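PDB 4XHX: sialidase B from Streptococcus pneumoniae serotype 4, which cleaves alpha-(2->3)-, alpha-(2->6)- and alpha-(2->8)-linked terminal sialic acids from oligosaccharides, glycoproteins and glycolipids. Local coordinates for residues Met258-Tyr263 with Gly283-Ile288; Arg515-Thr520 with Val555-Tyr560; Ser579-Gly584 with Lys632-Ser637. The protein carries 1 engineered substitution. One frame throughout, in Å; residues are numbered along the deposited sequence.

Contact 1. Residues Met258-Tyr263 with Gly283-Ile288; sequences MKFNDY and GSASFI. With JKK (2-[(3-chlorobenzyl)amino]ethanesulfonic acid), chain B.
The F287 ring is sandwiched. M258 CB sits over the middle of one face, 3.6 Å from the ring centroid, and the F260 ring covers the opposite face in an offset stack, with centroids 4.4 Å apart and planes at 17°. At the rim of F287, backbone F260 N lies in the ring plane. The extended M258 side chain carries SD past the ring obliquely, 4.3 Å from its centroid, in a Met-aromatic contact. A285 CB comes obliquely to F260, 3.4 Å from CD2. Farther along, S284 CB rests over one face of the Y263 ring, 3.8 Å from its centroid, while Y384 stacks on Y263 and E395 takes its hydroxyl. In this six-bladed sialidase propeller, 258-263 follows the outermost strand of one blade, 255-256, and packs against the loop leading into strand 286-294 and its first residues. D262 is the polar link: CG sits between the backbone N and carbonyl carbon (chi1 48°), bringing the carboxylate to the other segment, and OD2 accepts A285 N through its syn lone pair at 2.8 Å in a nearly straight bond (173°). One water donates to D262 OD1 and S284 OG and accepts from Y263 N; a second donates to D262 OD2 and G283 O. S284 OG donates to A285 O at 2.8 Å. At the far end, I288 CG2 touches the ligand's chlorobenzyl ring, 3.7 Å from CAF.

Contact 2. Residues Arg515-Thr520 with Val555-Tyr560; sequences RTFFRT and VSAIKY. With JKK (2-[(3-chlorobenzyl)amino]ethanesulfonic acid), chain B.
Across this contact F518 CA and V555 CA come within 6.6 Å of each other, and no hydrogen bond joins the two backbones, which belong to separate four-stranded sheets, 513-518 in one and 556-559 in the other. The meeting is apolar: side chains touch each other, and V555 CG1 also lies on the F517 backbone. F517 and V555 both point across, with V555 CG1 3.9 Å from F517 O and 4.2 Å from F517 CB. F517 CG lies anti to the carbonyl carbon (chi1 -57°), which sends the ring along to A557, where CD2 lies obliquely 3.8 Å from A557 CB. R515 CG covers one face of the same ring from within its own strand, and L572 of strand 569-575 touches both F517 and A557, continuing the apolar layer. Just past the strand end the chemistry changes. R519 CG is anti to N, and the chain runs on extended to NE, carrying the guanidinium away from V555 to the ligand sulfonate. There NH1 and NH2 both donate to OAA, each at 3.0 Å, in bent bonds of 145° and 148° with OAA near the guanidinium plane at its edge. E503 forms a salt bridge with NH1 and Y551 O accepts from NE, which fixes the group's rotation. Such apolar packing between sheets, beside an arginine that probably binds substrate as in related sialidases, fits neighbouring propeller blades around the active site.

Contact 3. Residues Ser579-Gly584 with Lys632-Ser637; sequences SGRKGG and KYDSWS. With JKK (2-[(3-chlorobenzyl)amino]ethanesulfonic acid), chain B.
D634 OD1 is gripped by W636 N and S637 N while OD2 reaches across to R581 N. W636 N meets D634 OD1 nearly along the C-O direction and S637 N comes to it from above the carboxylate plane, forming an Asx turn and the longer Asx motif. D634 OD2 takes R581 N at 2.9 Å, again from well above that plane, and R581 CB lies 3.5 Å from OD1. R581 itself is the centre of an inverse gamma turn. Its chain extends to a guanidinium that presents its edge to the sulfonate in two almost straight bonds, both 176°: NH1 to OAC at 2.7 Å and NH2 to OAA at 2.9 Å. NH1 also donates to S635 OG at 2.9 Å, tilted 22° from the guanidinium plane; E631 is a second partner of that hydroxyl. W636 CE3 sits over one guanidinium face, 3.7 Å from NH2, but the planes are far from parallel, so the pair is not stacked; the indole stacks on Y551 instead. G552 O also accepts from NH2. Together with R207 and R519, R581 probably forms the arginine triad that in related sialidases receives the substrate carboxylate, a place taken here by the sulfonate.

How the contacts relate
All three contacts line the same ligand from different parts of the propeller. Contact 1 meets its chlorobenzyl end through I288, whereas contacts 2 and 3 hold the sulfonate. Contact 2 is wholly buried and contact 1 nearly so; contact 3, made of two loops, includes an exposed tryptophan. Their chemistry follows their place: contact 1 mixes an aromatic stack with a carboxylate and two waters, contact 2 is apolar between its sheets, with its polar chemistry concentrated at R519, and contact 3 is chiefly hydrogen-bonded. Contacts 2 and 3 touch where R519 NH2 lies 3.3 Å from R581 NH2, both arginines gathered round one anion. Contact 1 stays about 11 Å from each of them at the nearest atoms.

Contact 1. Residues Met258-Tyr263 with Gly283-Ile288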
loop_
_atom_site.group_PDB
_atom_site.type_symbol
_atom_site.label_atom_id
_atom_site.label_comp_id
_atom_site.label_asym_id
_atom_site.label_seq_id
_atom_site.Cartn_x
_atom_site.Cartn_y
_atom_site.Cartn_z
ATOM N N MET A 258 -3.781 -14.545 -6.200
ATOM C CA MET A 258 -2.976 -15.525 -5.467
ATOM C C MET A 258 -3.343 -15.529 -3.991
ATOM O O MET A 258 -3.307 -14.490 -3.335
ATOM C CB MET A 258 -1.490 -15.230 -5.609
ATOM C CG MET A 258 -0.967 -15.436 -7.024
ATOM S SD MET A 258 0.823 -15.448 -7.069
ATOM C CE MET A 258 1.129 -15.597 -8.829
ATOM N N LYS A 259 -3.707 -16.688 -3.463
ATOM C CA LYS A 259 -4.111 -16.742 -2.061
ATOM C C LYS A 259 -3.772 -18.068 -1.386
ATOM O O LYS A 259 -3.731 -19.112 -2.021
ATOM C CB LYS A 259 -5.604 -16.414 -1.889
ATOM C CG LYS A 259 -6.552 -17.567 -2.169
ATOM C CD LYS A 259 -8.009 -17.127 -2.039
ATOM C CE LYS A 259 -8.718 -17.729 -0.830
ATOM N NZ LYS A 259 -8.001 -17.558 0.481
ATOM N N PHE A 260 -3.523 -17.993 -0.088
ATOM C CA PHE A 260 -3.299 -19.165 0.724
ATOM C C PHE A 260 -4.447 -19.230 1.731
ATOM O O PHE A 260 -5.113 -18.229 1.978
ATOM C CB PHE A 260 -1.943 -19.052 1.430
ATOM C CG PHE A 260 -0.760 -19.428 0.567
ATOM C CD1 PHE A 260 -0.769 -20.602 -0.183
ATOM C CD2 PHE A 260 0.372 -18.625 0.531
ATOM C CE1 PHE A 260 0.336 -20.972 -0.960
ATOM C CE2 PHE A 260 1.488 -18.994 -0.236
ATOM C CZ PHE A 260 1.463 -20.160 -0.988
ATOM N N ASN A 261 -4.683 -20.406 2.303
ATOM C CA ASN A 261 -5.818 -20.586 3.200
ATOM C C ASN A 261 -5.433 -21.107 4.579
ATOM O O ASN A 261 -6.308 -21.459 5.361
ATOM C CB ASN A 261 -6.820 -21.559 2.587
ATOM C CG ASN A 261 -7.097 -21.269 1.130
ATOM O OD1 ASN A 261 -7.758 -20.287 0.802
ATOM N ND2 ASN A 261 -6.609 -22.136 0.249
ATOM N N ASP A 262 -4.134 -21.188 4.860
ATOM C CA ASP A 262 -3.667 -21.722 6.136
ATOM C C ASP A 262 -4.086 -20.849 7.331
ATOM O O ASP A 262 -4.277 -21.352 8.437
ATOM C CB ASP A 262 -2.154 -21.963 6.119
ATOM C CG ASP A 262 -1.355 -20.763 5.581
ATOM O OD1 ASP A 262 -1.828 -20.074 4.657
ATOM O OD2 ASP A 262 -0.230 -20.525 6.079
ATOM N N TYR A 263 -4.224 -19.545 7.094
ATOM C CA TYR A 263 -4.805 -18.623 8.063
ATOM C C TYR A 263 -6.066 -18.004 7.458
ATOM O O TYR A 263 -6.127 -17.772 6.249
ATOM C CB TYR A 263 -3.808 -17.514 8.438
ATOM C CG TYR A 263 -2.817 -17.900 9.523
ATOM C CD1 TYR A 263 -2.005 -19.023 9.383
ATOM C CD2 TYR A 263 -2.695 -17.144 10.684
ATOM C CE1 TYR A 263 -1.101 -19.381 10.369
ATOM C CE2 TYR A 263 -1.792 -17.497 11.692
ATOM C CZ TYR A 263 -0.996 -18.612 11.517
ATOM O OH TYR A 263 -0.103 -18.979 12.487
ATOM N N GLY A 283 3.170 -17.468 11.591
ATOM C CA GLY A 283 3.032 -18.828 11.090
ATOM C C GLY A 283 2.258 -18.998 9.782
ATOM O O GLY A 283 1.874 -20.113 9.431
ATOM N N SER A 284 2.032 -17.903 9.059
ATOM C CA SER A 284 1.278 -17.939 7.806
ATOM C C SER A 284 2.182 -17.887 6.568
ATOM O O SER A 284 3.211 -17.204 6.547
ATOM C CB SER A 284 0.279 -16.767 7.759
ATOM O OG SER A 284 -0.492 -16.774 6.561
ATOM N N ALA A 285 1.787 -18.607 5.527
ATOM C CA ALA A 285 2.401 -18.435 4.217
ATOM C C ALA A 285 1.864 -17.119 3.631
ATOM O O ALA A 285 0.807 -16.636 4.060
ATOM C CB ALA A 285 2.058 -19.622 3.324
ATOM N N SER A 286 2.592 -16.505 2.699
ATOM C CA SER A 286 2.105 -15.258 2.097
ATOM C C SER A 286 2.661 -15.020 0.711
ATOM O O SER A 286 3.650 -15.632 0.313
ATOM C CB SER A 286 2.457 -14.038 2.963
ATOM O OG SER A 286 3.856 -13.962 3.131
ATOM N N PHE A 287 2.022 -14.102 -0.007
ATOM C CA PHE A 287 2.562 -13.557 -1.253
ATOM C C PHE A 287 2.933 -12.100 -0.999
ATOM O O PHE A 287 2.468 -11.495 -0.036
ATOM C CB PHE A 287 1.525 -13.635 -2.376
ATOM C CG PHE A 287 1.014 -15.016 -2.624
ATOM C CD1 PHE A 287 -0.067 -15.506 -1.902
ATOM C CD2 PHE A 287 1.621 -15.833 -3.567
ATOM C CE1 PHE A 287 -0.540 -16.773 -2.122
ATOM C CE2 PHE A 287 1.154 -17.108 -3.796
ATOM C CZ PHE A 287 0.069 -17.580 -3.071
ATOM N N ILE A 288 3.777 -11.532 -1.847
ATOM C CA ILE A 288 4.173 -10.142 -1.673
ATOM C C ILE A 288 4.798 -9.654 -2.962
ATOM O O ILE A 288 5.465 -10.419 -3.652
ATOM C CB ILE A 288 5.145 -9.987 -0.459
ATOM C CG1 ILE A 288 5.632 -8.547 -0.299
ATOM C CG2 ILE A 288 6.313 -10.949 -0.570
ATOM C CD1 ILE A 288 6.403 -8.306 1.023
HETATM C CAE JKK B . 9.870 -9.381 -0.833
HETATM C CAF JKK B . 9.693 -9.969 0.464
HETATM C CAG JKK B . 10.313 -8.045 -0.928
HETATM C CAH JKK B . 10.399 -7.907 1.540
HETATM C CAI JKK B . 10.435 -3.593 0.678
HETATM C CAJ JKK B . 9.373 -2.628 1.152
HETATM C CAK JKK B . 11.047 -5.867 0.170
HETATM C CAM JKK B . 9.953 -9.238 1.631
HETATM C CAN JKK B . 10.589 -7.315 0.246
HETATM N NAL JKK B . 9.990 -4.952 0.549
HETATM O OAA JKK B . 10.985 -0.429 1.232
HETATM O OAB JKK B . 10.455 -1.566 3.332
HETATM O OAC JKK B . 8.777 -0.239 2.262
HETATM S SAO JKK B . 9.910 -1.137 2.040
HETATM CL CL JKK B . 9.735 -9.965 3.202
HETATM O O HOH W 1 -2.679 -17.761 5.175
HETATM O O HOH W 2 0.959 -22.105 7.886
#

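Contact 2. Residues Arg515-Thr520 with Val555-Tyr560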
loop_
_atom_site.group_PDB
_atom_site.type_symbol
_atom_site.label_atom_id
_atom_site.label_comp_id
_atom_site.label_asym_id
_atom_site.label_seq_id
_atom_site.Cartn_x
_atom_site.Cartn_y
_atom_site.Cartn_z
ATOM N N ARG A 515 14.572 1.549 -21.444
ATOM C CA ARG A 515 15.207 2.197 -20.302
ATOM C C ARG A 515 14.542 1.725 -19.023
ATOM O O ARG A 515 13.312 1.679 -18.921
ATOM C CB ARG A 515 15.222 3.723 -20.384
ATOM C CG ARG A 515 15.891 4.348 -19.130
ATOM C CD ARG A 515 16.574 5.665 -19.446
ATOM N NE ARG A 515 17.575 5.492 -20.502
ATOM C CZ ARG A 515 17.948 6.457 -21.335
ATOM N NH1 ARG A 515 17.405 7.663 -21.223
ATOM N NH2 ARG A 515 18.846 6.216 -22.284
ATOM N N THR A 516 15.384 1.358 -18.067
ATOM C CA THR A 516 14.950 0.855 -16.781
ATOM C C THR A 516 15.326 1.878 -15.717
ATOM O O THR A 516 16.490 2.269 -15.630
ATOM C CB THR A 516 15.691 -0.449 -16.449
ATOM O OG1 THR A 516 15.391 -1.438 -17.443
ATOM C CG2 THR A 516 15.287 -0.954 -15.079
ATOM N N PHE A 517 14.354 2.302 -14.910
ATOM C CA PHE A 517 14.622 3.197 -13.781
ATOM C C PHE A 517 14.556 2.397 -12.494
ATOM O O PHE A 517 13.666 1.560 -12.326
ATOM C CB PHE A 517 13.635 4.370 -13.750
ATOM C CG PHE A 517 13.625 5.182 -15.018
ATOM C CD1 PHE A 517 14.550 6.203 -15.212
ATOM C CD2 PHE A 517 12.711 4.905 -16.027
ATOM C CE1 PHE A 517 14.560 6.935 -16.399
ATOM C CE2 PHE A 517 12.709 5.637 -17.215
ATOM C CZ PHE A 517 13.626 6.656 -17.401
ATOM N N PHE A 518 15.501 2.624 -11.585
ATOM C CA PHE A 518 15.494 1.826 -10.365
ATOM C C PHE A 518 15.934 2.519 -9.088
ATOM O O PHE A 518 16.724 3.473 -9.102
ATOM C CB PHE A 518 16.197 0.460 -10.543
ATOM C CG PHE A 518 17.675 0.534 -10.861
ATOM C CD1 PHE A 518 18.115 0.676 -12.175
ATOM C CD2 PHE A 518 18.624 0.382 -9.855
ATOM C CE1 PHE A 518 19.474 0.716 -12.477
ATOM C CE2 PHE A 518 19.993 0.414 -10.144
ATOM C CZ PHE A 518 20.422 0.577 -11.452
ATOM N N ARG A 519 15.382 1.998 -7.996
ATOM C CA ARG A 519 15.693 2.385 -6.626
ATOM C C ARG A 519 17.108 1.975 -6.266
ATOM O O ARG A 519 17.556 0.892 -6.640
ATOM C CB ARG A 519 14.710 1.669 -5.694
ATOM C CG ARG A 519 14.890 1.940 -4.206
ATOM C CD ARG A 519 13.844 1.158 -3.434
ATOM N NE ARG A 519 14.115 1.100 -2.003
ATOM C CZ ARG A 519 13.228 0.657 -1.114
ATOM N NH1 ARG A 519 12.032 0.233 -1.521
ATOM N NH2 ARG A 519 13.537 0.638 0.173
ATOM N N THR A 520 17.813 2.837 -5.545
ATOM C CA THR A 520 19.177 2.531 -5.118
ATOM C C THR A 520 19.370 2.858 -3.639
ATOM O O THR A 520 18.406 3.084 -2.908
ATOM C CB THR A 520 20.208 3.365 -5.898
ATOM O OG1 THR A 520 20.125 4.735 -5.485
ATOM C CG2 THR A 520 19.980 3.260 -7.419
ATOM N N VAL A 555 10.018 3.329 -7.754
ATOM C CA VAL A 555 9.649 4.326 -8.750
ATOM C C VAL A 555 8.852 3.641 -9.877
ATOM O O VAL A 555 9.255 2.591 -10.380
ATOM C CB VAL A 555 10.906 5.046 -9.329
ATOM C CG1 VAL A 555 11.899 4.050 -9.900
ATOM C CG2 VAL A 555 10.518 6.033 -10.385
ATOM N N SER A 556 7.705 4.202 -10.237
ATOM C CA SER A 556 6.980 3.699 -11.400
ATOM C C SER A 556 7.232 4.604 -12.595
ATOM O O SER A 556 7.619 5.759 -12.440
ATOM C CB SER A 556 5.482 3.502 -11.109
ATOM O OG SER A 556 4.914 4.603 -10.431
ATOM N N ALA A 557 7.056 4.061 -13.794
ATOM C CA ALA A 557 7.468 4.767 -15.006
ATOM C C ALA A 557 6.729 4.288 -16.252
ATOM O O ALA A 557 6.569 3.084 -16.467
ATOM C CB ALA A 557 8.976 4.642 -15.210
ATOM N N ILE A 558 6.267 5.239 -17.059
ATOM C CA ILE A 558 5.637 4.896 -18.329
ATOM C C ILE A 558 6.170 5.746 -19.470
ATOM O O ILE A 558 6.677 6.846 -19.258
ATOM C CB ILE A 558 4.126 5.099 -18.282
ATOM C CG1 ILE A 558 3.820 6.534 -17.846
ATOM C CG2 ILE A 558 3.482 4.055 -17.369
ATOM C CD1 ILE A 558 2.394 6.966 -18.063
ATOM N N LYS A 559 6.042 5.209 -20.678
ATOM C CA LYS A 559 6.278 5.959 -21.890
ATOM C C LYS A 559 4.915 6.408 -22.416
ATOM O O LYS A 559 4.089 5.578 -22.787
ATOM C CB LYS A 559 6.991 5.066 -22.908
ATOM C CG LYS A 559 6.954 5.569 -24.348
ATOM C CD LYS A 559 7.828 6.787 -24.531
ATOM C CE LYS A 559 8.178 6.983 -26.006
ATOM N NZ LYS A 559 6.957 7.064 -26.860
ATOM N N TYR A 560 4.674 7.716 -22.426
ATOM C CA TYR A 560 3.370 8.265 -22.830
ATOM C C TYR A 560 3.141 8.117 -24.345
ATOM O O TYR A 560 4.089 8.218 -25.139
ATOM C CB TYR A 560 3.297 9.736 -22.437
ATOM C CG TYR A 560 1.914 10.349 -22.466
ATOM C CD1 TYR A 560 0.902 9.865 -21.652
ATOM C CD2 TYR A 560 1.633 11.439 -23.280
ATOM C CE1 TYR A 560 -0.359 10.428 -21.668
ATOM C CE2 TYR A 560 0.365 12.008 -23.303
ATOM C CZ TYR A 560 -0.625 11.495 -22.489
ATOM O OH TYR A 560 -1.887 12.049 -22.496
HETATM C CAE JKK B . 9.870 -9.381 -0.833
HETATM C CAF JKK B . 9.693 -9.969 0.464
HETATM C CAG JKK B . 10.313 -8.045 -0.928
HETATM C CAH JKK B . 10.399 -7.907 1.540
HETATM C CAI JKK B . 10.435 -3.593 0.678
HETATM C CAJ JKK B . 9.373 -2.628 1.152
HETATM C CAK JKK B . 11.047 -5.867 0.170
HETATM C CAM JKK B . 9.953 -9.238 1.631
HETATM C CAN JKK B . 10.589 -7.315 0.246
HETATM N NAL JKK B . 9.990 -4.952 0.549
HETATM O OAA JKK B . 10.985 -0.429 1.232
HETATM O OAB JKK B . 10.455 -1.566 3.332
HETATM O OAC JKK B . 8.777 -0.239 2.262
HETATM S SAO JKK B . 9.910 -1.137 2.040
HETATM CL CL JKK B . 9.735 -9.965 3.202
#

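Contact 3. Residues Ser579-Gly584 with Lys632-Ser637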
loop_
_atom_site.group_PDB
_atom_site.type_symbol
_atom_site.label_atom_id
_atom_site.label_comp_id
_atom_site.label_asym_id
_atom_site.label_seq_id
_atom_site.Cartn_x
_atom_site.Cartn_y
_atom_site.Cartn_z
ATOM N N SER A 579 14.390 13.200 2.857
ATOM C CA SER A 579 14.068 13.042 4.275
ATOM C C SER A 579 13.147 11.859 4.568
ATOM O O SER A 579 13.398 11.077 5.484
ATOM C CB SER A 579 13.445 14.329 4.824
ATOM O OG SER A 579 12.996 14.139 6.153
ATOM N N GLY A 580 12.071 11.732 3.798
ATOM C CA GLY A 580 11.143 10.641 4.022
ATOM C C GLY A 580 10.345 10.338 2.767
ATOM O O GLY A 580 10.665 10.842 1.686
ATOM N N ARG A 581 9.312 9.512 2.904
ATOM C CA ARG A 581 8.465 9.181 1.758
ATOM C C ARG A 581 7.313 10.172 1.710
ATOM O O ARG A 581 6.234 9.949 2.277
ATOM C CB ARG A 581 7.990 7.726 1.830
ATOM C CG ARG A 581 9.150 6.736 1.780
ATOM C CD ARG A 581 8.692 5.290 1.631
ATOM N NE ARG A 581 9.790 4.420 1.183
ATOM C CZ ARG A 581 9.798 3.100 1.311
ATOM N NH1 ARG A 581 8.774 2.475 1.889
ATOM N NH2 ARG A 581 10.845 2.401 0.886
ATOM N N LYS A 582 7.572 11.291 1.047
ATOM C CA LYS A 582 6.633 12.403 1.006
ATOM C C LYS A 582 7.027 13.241 -0.190
ATOM O O LYS A 582 8.057 12.981 -0.823
ATOM C CB LYS A 582 6.719 13.239 2.302
ATOM C CG LYS A 582 8.140 13.743 2.630
ATOM C CD LYS A 582 8.249 14.286 4.069
ATOM C CE LYS A 582 9.669 14.749 4.376
ATOM N NZ LYS A 582 9.875 15.200 5.796
ATOM N N GLY A 583 6.226 14.246 -0.503
ATOM C CA GLY A 583 6.541 15.103 -1.631
ATOM C C GLY A 583 6.379 14.354 -2.938
ATOM O O GLY A 583 7.264 14.386 -3.798
ATOM N N GLY A 584 5.247 13.668 -3.080
ATOM C CA GLY A 584 4.971 12.903 -4.278
ATOM C C GLY A 584 5.012 13.734 -5.541
ATOM O O GLY A 584 4.468 14.838 -5.587
ATOM N N LYS A 632 -0.571 6.831 -0.119
ATOM C CA LYS A 632 -0.568 8.205 0.368
ATOM C C LYS A 632 -0.223 8.243 1.861
ATOM O O LYS A 632 -1.040 8.639 2.687
ATOM C CB LYS A 632 -1.909 8.893 0.102
ATOM C CG LYS A 632 -1.825 10.412 0.191
ATOM C CD LYS A 632 -3.200 11.071 0.330
ATOM C CE LYS A 632 -3.056 12.572 0.482
ATOM N NZ LYS A 632 -2.435 13.178 -0.727
ATOM N N TYR A 633 0.988 7.795 2.190
ATOM C CA TYR A 633 1.502 7.855 3.546
ATOM C C TYR A 633 2.958 7.443 3.489
ATOM O O TYR A 633 3.419 6.953 2.463
ATOM C CB TYR A 633 0.706 6.936 4.491
ATOM C CG TYR A 633 1.091 5.472 4.440
ATOM C CD1 TYR A 633 0.816 4.685 3.321
ATOM C CD2 TYR A 633 1.709 4.871 5.523
ATOM C CE1 TYR A 633 1.173 3.327 3.295
ATOM C CE2 TYR A 633 2.062 3.536 5.508
ATOM C CZ TYR A 633 1.791 2.767 4.407
ATOM O OH TYR A 633 2.158 1.442 4.432
ATOM N N ASP A 634 3.689 7.677 4.566
ATOM C CA ASP A 634 5.087 7.255 4.624
ATOM C C ASP A 634 5.173 5.788 5.056
ATOM O O ASP A 634 5.152 5.477 6.258
ATOM C CB ASP A 634 5.899 8.165 5.563
ATOM C CG ASP A 634 7.417 7.941 5.445
ATOM O OD1 ASP A 634 7.846 6.786 5.249
ATOM O OD2 ASP A 634 8.179 8.933 5.540
ATOM N N SER A 635 5.283 4.894 4.076
ATOM C CA SER A 635 5.296 3.451 4.342
ATOM C C SER A 635 6.646 2.943 4.873
ATOM O O SER A 635 6.882 1.732 4.923
ATOM C CB SER A 635 4.898 2.675 3.079
ATOM O OG SER A 635 5.877 2.819 2.058
ATOM N N TRP A 636 7.535 3.867 5.234
ATOM C CA TRP A 636 8.805 3.527 5.889
ATOM C C TRP A 636 8.732 3.903 7.355
ATOM O O TRP A 636 9.225 3.179 8.218
ATOM C CB TRP A 636 9.983 4.269 5.252
ATOM C CG TRP A 636 11.334 3.837 5.787
ATOM C CD1 TRP A 636 12.048 4.423 6.813
ATOM C CD2 TRP A 636 12.132 2.729 5.329
ATOM N NE1 TRP A 636 13.231 3.744 7.008
ATOM C CE2 TRP A 636 13.313 2.710 6.111
ATOM C CE3 TRP A 636 11.969 1.760 4.327
ATOM C CZ2 TRP A 636 14.319 1.754 5.930
ATOM C CZ3 TRP A 636 12.979 0.807 4.144
ATOM C CH2 TRP A 636 14.137 0.818 4.941
ATOM N N SER A 637 8.110 5.050 7.618
ATOM C CA SER A 637 7.997 5.582 8.969
ATOM C C SER A 637 7.436 4.560 9.940
ATOM O O SER A 637 6.394 3.962 9.673
ATOM C CB SER A 637 7.095 6.821 8.977
ATOM O OG SER A 637 6.845 7.246 10.310
HETATM C CAE JKK B . 9.870 -9.381 -0.833
HETATM C CAF JKK B . 9.693 -9.969 0.464
HETATM C CAG JKK B . 10.313 -8.045 -0.928
HETATM C CAH JKK B . 10.399 -7.907 1.540
HETATM C CAI JKK B . 10.435 -3.593 0.678
HETATM C CAJ JKK B . 9.373 -2.628 1.152
HETATM C CAK JKK B . 11.047 -5.867 0.170
HETATM C CAM JKK B . 9.953 -9.238 1.631
HETATM C CAN JKK B . 10.589 -7.315 0.246
HETATM N NAL JKK B . 9.990 -4.952 0.549
HETATM O OAA JKK B . 10.985 -0.429 1.232
HETATM O OAB JKK B . 10.455 -1.566 3.332
HETATM O OAC JKK B . 8.777 -0.239 2.262
HETATM S SAO JKK B . 9.910 -1.137 2.040
HETATM CL CL JKK B . 9.735 -9.965 3.202
#